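Local structure of RING finger protein unkempt homolog (Mus musculus, 5ELH) at residues Y5-E10 / T31-H36; D58-K63 / T87-H92; G69-P72 / E76-F79. The protein binds specific RNA sequences through clustered CCCH zinc fingers and represses translation, helping to set the early shape of cortical neurons. One frame throughout, in Å; residues are numbered along the deposited sequence.

Contact 1: Y5-E10 / T31-H36; sequences YTYLKE and TCFHWH. With ZN (zinc ion), chain D.
Phe33 drives the edge of its ring against Tyr7 and Glu10 of helix 3-10, fastening the zinc-bound loop of the first CCCH finger to that helix. The aromatic pair is T-shaped (edge-to-face): Phe33 CE1 stands over the centre of the Tyr7 ring, 3.8 Å above its plane, and the two planes meet at 73°. With CG anti to the backbone N (chi1 -164°), Phe33 reaches away from its loop to the helix. Beyond the ring, Tyr7 OH is hydrogen-bonded to His117 ND1, and His117 NE2 is hydrogen-bonded to Thr31 O, so one histidine ties both segments to the third finger.

Apolar packing continues at the rim of the same phenyl ring, where Glu10 CB lies near its plane, 3.5 Å from Phe33 CE2. A backbone oxygen, Thr6 O, also sits at this edge, 3.7 Å from Phe33 CZ; it accepts the helical bond from Glu10 N.

Polar links are indirect: a water donates to Glu10 O at 2.8 Å and lies 2.8 Å from His34 ND1, bridging the helix end to the loop.

Metal binding fixes the loop itself. Cys32 and His36 hold the zinc ion together with Cys16 and Cys24, His36 through NE2 at 2.0 Å. The Cys32 thiolate does double duty, binding zinc and accepting a nearly straight N-H...S bond from His34 N to Cys32 SG, 3.4 Å long at 166°.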
loop_
_atom_site.group_PDB
_atom_site.type_symbol
_atom_site.label_atom_id
_atom_site.label_comp_id
_atom_site.label_asym_id
_atom_site.label_seq_id
_atom_site.Cartn_x
_atom_site.Cartn_y
_atom_site.Cartn_z
ATOM N N TYR A 5 -0.229 4.072 -9.119
ATOM C CA TYR A 5 0.759 3.650 -8.128
ATOM C C TYR A 5 0.273 2.440 -7.330
ATOM O O TYR A 5 1.051 1.533 -7.027
ATOM C CB TYR A 5 1.112 4.805 -7.185
ATOM C CG TYR A 5 2.091 4.420 -6.093
ATOM C CD1 TYR A 5 3.400 4.058 -6.401
ATOM C CD2 TYR A 5 1.708 4.419 -4.755
ATOM C CE1 TYR A 5 4.299 3.703 -5.407
ATOM C CE2 TYR A 5 2.600 4.066 -3.756
ATOM C CZ TYR A 5 3.894 3.710 -4.085
ATOM O OH TYR A 5 4.789 3.358 -3.096
ATOM N N THR A 6 -1.011 2.419 -7.002
ATOM C CA THR A 6 -1.575 1.305 -6.244
ATOM C C THR A 6 -1.529 0.004 -7.057
ATOM O O THR A 6 -1.194 -1.053 -6.519
ATOM C CB THR A 6 -3.018 1.597 -5.805
ATOM O OG1 THR A 6 -3.878 1.591 -6.951
ATOM C CG2 THR A 6 -3.099 2.953 -5.109
ATOM N N TYR A 7 -1.839 0.081 -8.351
ATOM C CA TYR A 7 -1.719 -1.086 -9.227
ATOM C C TYR A 7 -0.273 -1.547 -9.369
ATOM O O TYR A 7 0.029 -2.738 -9.224
ATOM C CB TYR A 7 -2.336 -0.809 -10.598
ATOM C CG TYR A 7 -3.811 -1.120 -10.635
ATOM C CD1 TYR A 7 -4.744 -0.188 -10.219
ATOM C CD2 TYR A 7 -4.270 -2.369 -11.046
ATOM C CE1 TYR A 7 -6.094 -0.476 -10.232
ATOM C CE2 TYR A 7 -5.628 -2.666 -11.058
ATOM C CZ TYR A 7 -6.529 -1.718 -10.650
ATOM O OH TYR A 7 -7.879 -2.007 -10.664
ATOM N N LEU A 8 0.623 -0.606 -9.643
ATOM C CA LEU A 8 2.039 -0.937 -9.818
ATOM C C LEU A 8 2.630 -1.653 -8.603
ATOM O O LEU A 8 3.343 -2.652 -8.738
ATOM C CB LEU A 8 2.839 0.327 -10.094
ATOM C CG LEU A 8 2.631 0.903 -11.489
ATOM C CD1 LEU A 8 3.101 2.337 -11.533
ATOM C CD2 LEU A 8 3.358 0.052 -12.514
ATOM N N LYS A 9 2.328 -1.133 -7.422
ATOM C CA LYS A 9 2.917 -1.627 -6.186
ATOM C C LYS A 9 2.198 -2.862 -5.646
ATOM O O LYS A 9 2.831 -3.762 -5.096
ATOM C CB LYS A 9 2.880 -0.516 -5.135
ATOM C CG LYS A 9 3.386 -0.914 -3.749
ATOM C CD LYS A 9 3.106 0.189 -2.732
ATOM C CE LYS A 9 3.799 -0.068 -1.406
ATOM N NZ LYS A 9 4.611 1.109 -0.985
ATOM N N GLU A 10 0.882 -2.908 -5.806
ATOM C CA GLU A 10 0.069 -3.838 -5.024
ATOM C C GLU A 10 -0.667 -4.918 -5.814
ATOM O O GLU A 10 -0.914 -5.997 -5.269
ATOM C CB GLU A 10 -0.940 -3.055 -4.174
ATOM C CG GLU A 10 -0.340 -1.833 -3.486
ATOM C CD GLU A 10 -0.823 -1.655 -2.057
ATOM O OE1 GLU A 10 -2.040 -1.811 -1.803
ATOM O OE2 GLU A 10 0.025 -1.360 -1.185
ATOM N N THR A 31 -12.218 -10.996 -10.328
ATOM C CA THR A 31 -11.954 -9.559 -10.345
ATOM C C THR A 31 -11.165 -9.112 -9.122
ATOM O O THR A 31 -11.080 -7.915 -8.839
ATOM C CB THR A 31 -13.259 -8.749 -10.333
ATOM O OG1 THR A 31 -13.931 -8.950 -9.083
ATOM C CG2 THR A 31 -14.161 -9.157 -11.488
ATOM N N CYS A 32 -10.608 -10.064 -8.380
ATOM C CA CYS A 32 -9.975 -9.722 -7.118
ATOM C C CYS A 32 -8.651 -9.020 -7.355
ATOM O O CYS A 32 -7.930 -9.302 -8.312
ATOM C CB CYS A 32 -9.754 -10.953 -6.233
ATOM S SG CYS A 32 -9.327 -10.511 -4.516
ATOM N N PHE A 33 -8.340 -8.106 -6.450
ATOM C CA PHE A 33 -7.099 -7.352 -6.507
ATOM C C PHE A 33 -5.913 -8.184 -6.007
ATOM O O PHE A 33 -4.755 -7.858 -6.269
ATOM C CB PHE A 33 -7.247 -6.096 -5.655
ATOM C CG PHE A 33 -6.204 -5.071 -5.923
ATOM C CD1 PHE A 33 -6.328 -4.213 -7.000
ATOM C CD2 PHE A 33 -5.093 -4.969 -5.110
ATOM C CE1 PHE A 33 -5.359 -3.267 -7.257
ATOM C CE2 PHE A 33 -4.127 -4.026 -5.361
ATOM C CZ PHE A 33 -4.259 -3.176 -6.436
ATOM N N HIS A 34 -6.215 -9.262 -5.293
ATOM C CA HIS A 34 -5.196 -10.078 -4.646
ATOM C C HIS A 34 -5.093 -11.423 -5.341
ATOM O O HIS A 34 -6.004 -11.805 -6.068
ATOM C CB HIS A 34 -5.572 -10.252 -3.183
ATOM C CG HIS A 34 -5.774 -8.956 -2.470
ATOM N ND1 HIS A 34 -4.751 -8.056 -2.263
ATOM C CD2 HIS A 34 -6.886 -8.389 -1.946
ATOM C CE1 HIS A 34 -5.221 -6.999 -1.625
ATOM N NE2 HIS A 34 -6.514 -7.176 -1.421
ATOM N N TRP A 35 -3.990 -12.144 -5.148
ATOM C CA TRP A 35 -3.877 -13.452 -5.774
ATOM C C TRP A 35 -4.604 -14.514 -4.955
ATOM O O TRP A 35 -4.687 -14.437 -3.727
ATOM C CB TRP A 35 -2.425 -13.854 -6.094
ATOM C CG TRP A 35 -1.460 -14.031 -4.963
ATOM C CD1 TRP A 35 -0.533 -13.133 -4.533
ATOM C CD2 TRP A 35 -1.285 -15.204 -4.157
ATOM N NE1 TRP A 35 0.202 -13.663 -3.502
ATOM C CE2 TRP A 35 -0.242 -14.935 -3.249
ATOM C CE3 TRP A 35 -1.920 -16.449 -4.106
ATOM C CZ2 TRP A 35 0.184 -15.863 -2.300
ATOM C CZ3 TRP A 35 -1.500 -17.371 -3.161
ATOM C CH2 TRP A 35 -0.453 -17.071 -2.271
ATOM N N HIS A 36 -5.154 -15.486 -5.670
ATOM C CA HIS A 36 -5.863 -16.594 -5.052
ATOM C C HIS A 36 -5.002 -17.862 -5.144
ATOM O O HIS A 36 -4.900 -18.622 -4.188
ATOM C CB HIS A 36 -7.226 -16.794 -5.728
ATOM C CG HIS A 36 -8.235 -15.728 -5.405
ATOM N ND1 HIS A 36 -9.540 -15.788 -5.844
ATOM C CD2 HIS A 36 -8.136 -14.584 -4.689
ATOM C CE1 HIS A 36 -10.202 -14.731 -5.412
ATOM N NE2 HIS A 36 -9.378 -13.984 -4.705
HETATM ZN ZN ZN D . -10.028 -12.507 -3.459
HETATM O O HOH W 1 -2.264 -7.686 -3.531
#

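Contact 2: D58-K63 / T87-H92; sequences DVYCTK and TERRYH. With ZN (zinc ion), chain E.
Asp58 and Tyr60 meet Arg89 where the loop leading into the second CCCH zinc site passes the short helix 87-90. The contact is small, lies at the surface and rests almost wholly on one arginine. In the loop, Cys61 follows directly on Tyr60 and binds the zinc ion through SG at 2.2 Å, so the arginine meets the chain just ahead of the metal site.

Along the helix, Thr87 comes first, its carbonyl oxygen accepting from Tyr91 N. Glu88 follows; its CB heads for the loop, but its carboxylate forms a salt bridge with Arg43 instead of bonding to segment 58-63.

Arg89 makes the crossing. Its CG is anti to the backbone N (chi1 172°), and bends at chi2 and chi3 carry the guanidinium to Asp58. The salt bridge is one-pronged: Asp58 OD1 lies 2.8 Å from Arg89 NH1, near the guanidinium plane, and the carboxylate is turned 88° from that plane, so the two groups do not pair side by side. The same OD1 is hydrogen-bonded to Tyr95 OH, which probably helps to position it. Nearer the helix, Arg89 NE passes Tyr60 OH at 3.7 Å, the ring and guanidinium planes 75° apart. The phenol takes Asp86 as its main polar partner. A water joins the two side chains, accepting from Arg89 NH2 at 3.1 Å and donating a weak, 3.5 Å bond to Tyr60 OH.

Past Arg90, Tyr91 is the first residue to leave helical geometry. His92 closes the segment, its backbone N donating to Arg89 O at 3.2 Å.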
loop_
_atom_site.group_PDB
_atom_site.type_symbol
_atom_site.label_atom_id
_atom_site.label_comp_id
_atom_site.label_asym_id
_atom_site.label_seq_id
_atom_site.Cartn_x
_atom_site.Cartn_y
_atom_site.Cartn_z
ATOM N N ASP A 58 10.973 -8.000 -20.578
ATOM C CA ASP A 58 10.975 -8.546 -21.930
ATOM C C ASP A 58 11.477 -9.986 -22.025
ATOM O O ASP A 58 10.906 -10.782 -22.772
ATOM C CB ASP A 58 11.802 -7.638 -22.847
ATOM C CG ASP A 58 11.159 -6.278 -23.050
ATOM O OD1 ASP A 58 9.960 -6.243 -23.378
ATOM O OD2 ASP A 58 11.844 -5.247 -22.876
ATOM N N VAL A 59 12.538 -10.331 -21.295
ATOM C CA VAL A 59 13.102 -11.676 -21.424
ATOM C C VAL A 59 12.556 -12.619 -20.335
ATOM O O VAL A 59 12.755 -12.416 -19.139
ATOM C CB VAL A 59 14.666 -11.682 -21.548
ATOM C CG1 VAL A 59 15.260 -10.311 -21.254
ATOM C CG2 VAL A 59 15.301 -12.767 -20.692
ATOM N N TYR A 60 11.832 -13.635 -20.788
ATOM C CA TYR A 60 11.114 -14.546 -19.901
ATOM C C TYR A 60 12.039 -15.595 -19.269
ATOM O O TYR A 60 12.894 -16.181 -19.933
ATOM C CB TYR A 60 9.980 -15.244 -20.663
ATOM C CG TYR A 60 8.730 -14.400 -20.859
ATOM C CD1 TYR A 60 7.761 -14.307 -19.862
ATOM C CD2 TYR A 60 8.516 -13.707 -22.042
ATOM C CE1 TYR A 60 6.609 -13.540 -20.043
ATOM C CE2 TYR A 60 7.371 -12.941 -22.230
ATOM C CZ TYR A 60 6.424 -12.857 -21.227
ATOM O OH TYR A 60 5.290 -12.094 -21.424
ATOM N N CYS A 61 11.846 -15.814 -17.976
ATOM C CA CYS A 61 12.499 -16.890 -17.234
ATOM C C CYS A 61 12.101 -18.243 -17.799
ATOM O O CYS A 61 10.914 -18.507 -17.964
ATOM C CB CYS A 61 12.038 -16.799 -15.779
ATOM S SG CYS A 61 12.762 -17.971 -14.597
ATOM N N THR A 62 13.071 -19.112 -18.076
ATOM C CA THR A 62 12.751 -20.473 -18.519
ATOM C C THR A 62 12.622 -21.478 -17.364
ATOM O O THR A 62 12.158 -22.599 -17.572
ATOM C CB THR A 62 13.783 -21.001 -19.526
ATOM O OG1 THR A 62 15.093 -20.915 -18.957
ATOM C CG2 THR A 62 13.732 -20.191 -20.813
ATOM N N LYS A 63 13.004 -21.077 -16.153
ATOM C CA LYS A 63 12.923 -21.958 -14.979
ATOM C C LYS A 63 11.573 -21.886 -14.258
ATOM O O LYS A 63 11.206 -22.802 -13.525
ATOM C CB LYS A 63 14.025 -21.612 -13.980
ATOM C CG LYS A 63 15.436 -21.764 -14.526
ATOM C CD LYS A 63 16.456 -21.272 -13.517
ATOM C CE LYS A 63 17.865 -21.340 -14.075
ATOM N NZ LYS A 63 18.841 -20.635 -13.198
ATOM N N THR A 87 0.713 -11.102 -15.897
ATOM C CA THR A 87 0.592 -9.910 -15.070
ATOM C C THR A 87 1.915 -9.267 -14.654
ATOM O O THR A 87 1.924 -8.090 -14.312
ATOM C CB THR A 87 -0.260 -10.170 -13.811
ATOM O OG1 THR A 87 0.295 -11.255 -13.065
ATOM C CG2 THR A 87 -1.705 -10.496 -14.198
ATOM N N GLU A 88 3.029 -10.001 -14.663
ATOM C CA GLU A 88 4.292 -9.357 -14.319
ATOM C C GLU A 88 4.686 -8.360 -15.409
ATOM O O GLU A 88 5.194 -7.282 -15.115
ATOM C CB GLU A 88 5.418 -10.371 -14.048
ATOM C CG GLU A 88 5.327 -10.981 -12.653
ATOM C CD GLU A 88 6.633 -11.615 -12.176
ATOM O OE1 GLU A 88 7.589 -11.749 -12.978
ATOM O OE2 GLU A 88 6.700 -11.958 -10.979
ATOM N N ARG A 89 4.438 -8.711 -16.664
ATOM C CA ARG A 89 4.769 -7.821 -17.774
ATOM C C ARG A 89 3.778 -6.665 -17.855
ATOM O O ARG A 89 4.161 -5.512 -18.015
ATOM C CB ARG A 89 4.762 -8.603 -19.089
ATOM C CG ARG A 89 4.913 -7.740 -20.322
ATOM C CD ARG A 89 6.144 -8.028 -21.132
ATOM N NE ARG A 89 5.797 -8.599 -22.420
ATOM C CZ ARG A 89 6.414 -8.331 -23.566
ATOM N NH1 ARG A 89 7.446 -7.503 -23.609
ATOM N NH2 ARG A 89 5.985 -8.901 -24.683
ATOM N N ARG A 90 2.499 -6.987 -17.736
ATOM C CA ARG A 90 1.445 -6.005 -17.946
ATOM C C ARG A 90 1.412 -4.915 -16.872
ATOM O O ARG A 90 0.970 -3.797 -17.132
ATOM C CB ARG A 90 0.097 -6.724 -18.040
ATOM C CG ARG A 90 -0.129 -7.407 -19.389
ATOM C CD ARG A 90 -1.331 -8.353 -19.394
ATOM N NE ARG A 90 -2.552 -7.753 -18.854
ATOM C CZ ARG A 90 -3.457 -7.087 -19.569
ATOM N NH1 ARG A 90 -3.289 -6.906 -20.877
ATOM N NH2 ARG A 90 -4.536 -6.588 -18.973
ATOM N N TYR A 91 1.871 -5.239 -15.668
ATOM C CA TYR A 91 1.874 -4.284 -14.562
ATOM C C TYR A 91 3.293 -3.840 -14.214
ATOM O O TYR A 91 3.545 -3.279 -13.147
ATOM C CB TYR A 91 1.128 -4.859 -13.357
ATOM C CG TYR A 91 -0.324 -5.083 -13.714
ATOM C CD1 TYR A 91 -0.740 -6.286 -14.268
ATOM C CD2 TYR A 91 -1.259 -4.069 -13.575
ATOM C CE1 TYR A 91 -2.045 -6.494 -14.627
ATOM C CE2 TYR A 91 -2.564 -4.264 -13.931
ATOM C CZ TYR A 91 -2.959 -5.480 -14.463
ATOM O OH TYR A 91 -4.269 -5.695 -14.830
ATOM N N HIS A 92 4.199 -4.064 -15.152
ATOM C CA HIS A 92 5.591 -3.636 -15.018
ATOM C C HIS A 92 5.700 -2.121 -15.199
ATOM O O HIS A 92 4.931 -1.512 -15.967
ATOM C CB HIS A 92 6.443 -4.345 -16.072
ATOM C CG HIS A 92 7.898 -4.446 -15.729
ATOM N ND1 HIS A 92 8.746 -3.357 -15.729
ATOM C CD2 HIS A 92 8.662 -5.517 -15.410
ATOM C CE1 HIS A 92 9.964 -3.750 -15.397
ATOM N NE2 HIS A 92 9.943 -5.057 -15.212
HETATM ZN ZN ZN E . 12.646 -16.923 -12.623
HETATM O O HOH W 2 3.372 -10.170 -23.629
#

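Contact 3: G69-P72 / E76-F79; sequences GLCP and ECPF. With ZN (zinc ion), chain E.
Cys71 and Cys77 meet sulfur to sulfur across a zinc ion, as the second and third cysteines of a CCCH zinc finger whose site is completed by Cys61 and His81. All the tight packing lies here. Cys71 SG sits 2.4 Å from the zinc and Cys77 SG 2.3 Å from it, leaving the two sulfurs 3.8 Å apart, too far for a disulfide and held together through the metal. Both CB atoms point across the contact, and in each residue SG lies anti to the backbone N (chi1 171° in Cys71, -176° in Cys77), which aims the two thiolates at a common centre.

Away from the metal the segments diverge. Leu70 and Pro72 in segment 69-72, and Glu76 and Pro78 in segment 76-79, are exposed and stay clear of the opposite segment. Gly69 and Leu70 form a G1 beta bulge facing Asp65, with Gly69 at positive phi. On the far segment, Arg43 grips the backbone oxygens of Cys77 and Phe79, while the Phe79 ring has Pro78 CG over one face, offset toward the rim. The turn after Cys77 is fastened by Phe79 N, which donates to Cys77 SG at 3.6 Å with an N-H...S angle of 160°.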
loop_
_atom_site.group_PDB
_atom_site.type_symbol
_atom_site.label_atom_id
_atom_site.label_comp_id
_atom_site.label_asym_id
_atom_site.label_seq_id
_atom_site.Cartn_x
_atom_site.Cartn_y
_atom_site.Cartn_z
ATOM N N GLY A 69 3.746 -21.852 -9.994
ATOM C CA GLY A 69 4.126 -20.483 -9.696
ATOM C C GLY A 69 5.464 -20.352 -8.984
ATOM O O GLY A 69 5.747 -19.319 -8.386
ATOM N N LEU A 70 6.287 -21.394 -9.055
ATOM C CA LEU A 70 7.581 -21.404 -8.367
ATOM C C LEU A 70 8.764 -21.230 -9.321
ATOM O O LEU A 70 8.861 -21.931 -10.332
ATOM C CB LEU A 70 7.752 -22.728 -7.614
ATOM C CG LEU A 70 6.695 -23.075 -6.566
ATOM C CD1 LEU A 70 6.996 -24.440 -5.960
ATOM C CD2 LEU A 70 6.635 -22.003 -5.487
ATOM N N CYS A 71 9.658 -20.300 -8.988
ATOM C CA CYS A 71 10.962 -20.174 -9.649
ATOM C C CYS A 71 12.029 -20.336 -8.581
ATOM O O CYS A 71 11.942 -19.681 -7.543
ATOM C CB CYS A 71 11.145 -18.797 -10.290
ATOM S SG CYS A 71 12.848 -18.498 -10.883
ATOM N N PRO A 72 13.041 -21.189 -8.825
ATOM C CA PRO A 72 14.078 -21.388 -7.806
ATOM C C PRO A 72 14.718 -20.097 -7.286
ATOM O O PRO A 72 15.178 -20.094 -6.147
ATOM C CB PRO A 72 15.128 -22.233 -8.531
ATOM C CG PRO A 72 14.398 -22.913 -9.618
ATOM C CD PRO A 72 13.301 -21.991 -10.035
ATOM N N GLU A 76 14.384 -12.777 -6.479
ATOM C CA GLU A 76 15.685 -12.318 -6.958
ATOM C C GLU A 76 16.002 -12.740 -8.390
ATOM O O GLU A 76 17.072 -12.425 -8.912
ATOM C CB GLU A 76 16.796 -12.790 -6.017
ATOM C CG GLU A 76 16.661 -12.219 -4.611
ATOM C CD GLU A 76 16.486 -10.703 -4.616
ATOM O OE1 GLU A 76 17.299 -10.011 -5.270
ATOM O OE2 GLU A 76 15.524 -10.208 -3.983
ATOM N N CYS A 77 15.075 -13.434 -9.030
ATOM C CA CYS A 77 15.246 -13.820 -10.424
ATOM C C CYS A 77 15.194 -12.579 -11.296
ATOM O O CYS A 77 14.239 -11.807 -11.197
ATOM C CB CYS A 77 14.147 -14.781 -10.861
ATOM S SG CYS A 77 14.372 -15.381 -12.539
ATOM N N PRO A 78 16.221 -12.374 -12.146
ATOM C CA PRO A 78 16.259 -11.168 -12.980
ATOM C C PRO A 78 15.433 -11.262 -14.254
ATOM O O PRO A 78 15.456 -10.328 -15.067
ATOM C CB PRO A 78 17.735 -11.040 -13.344
ATOM C CG PRO A 78 18.230 -12.443 -13.365
ATOM C CD PRO A 78 17.438 -13.190 -12.306
ATOM N N PHE A 79 14.712 -12.363 -14.427
ATOM C CA PHE A 79 13.911 -12.579 -15.618
ATOM C C PHE A 79 12.416 -12.549 -15.324
ATOM O O PHE A 79 11.971 -12.663 -14.181
ATOM C CB PHE A 79 14.294 -13.899 -16.279
ATOM C CG PHE A 79 15.765 -14.020 -16.566
ATOM C CD1 PHE A 79 16.376 -13.190 -17.489
ATOM C CD2 PHE A 79 16.533 -14.961 -15.912
ATOM C CE1 PHE A 79 17.719 -13.292 -17.749
ATOM C CE2 PHE A 79 17.878 -15.074 -16.175
ATOM C CZ PHE A 79 18.469 -14.240 -17.095
HETATM ZN ZN ZN E . 12.646 -16.923 -12.623
#

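Overall arrangement
Contact 1 closes before contact 2 opens, and contact 3 is nested inside the loop that contact 2 closes. Contacts 2 and 3, with centres about 10 Å apart, share one zinc ion: Cys61 joins Cys71 and Cys77 there, and Val59 packs on Phe79. Contact 1 belongs to a different finger, its centre about 16 Å from that of contact 2 and 19 Å from that of contact 3. Contacts 1 and 2 lie on opposite sides of the chain's centre, yet helix 3-10 touches the turn just after helix 87-90, through Leu8 and Tyr7 against Tyr91. These contacts are consistent with the fingers packing as one RNA-binding cluster.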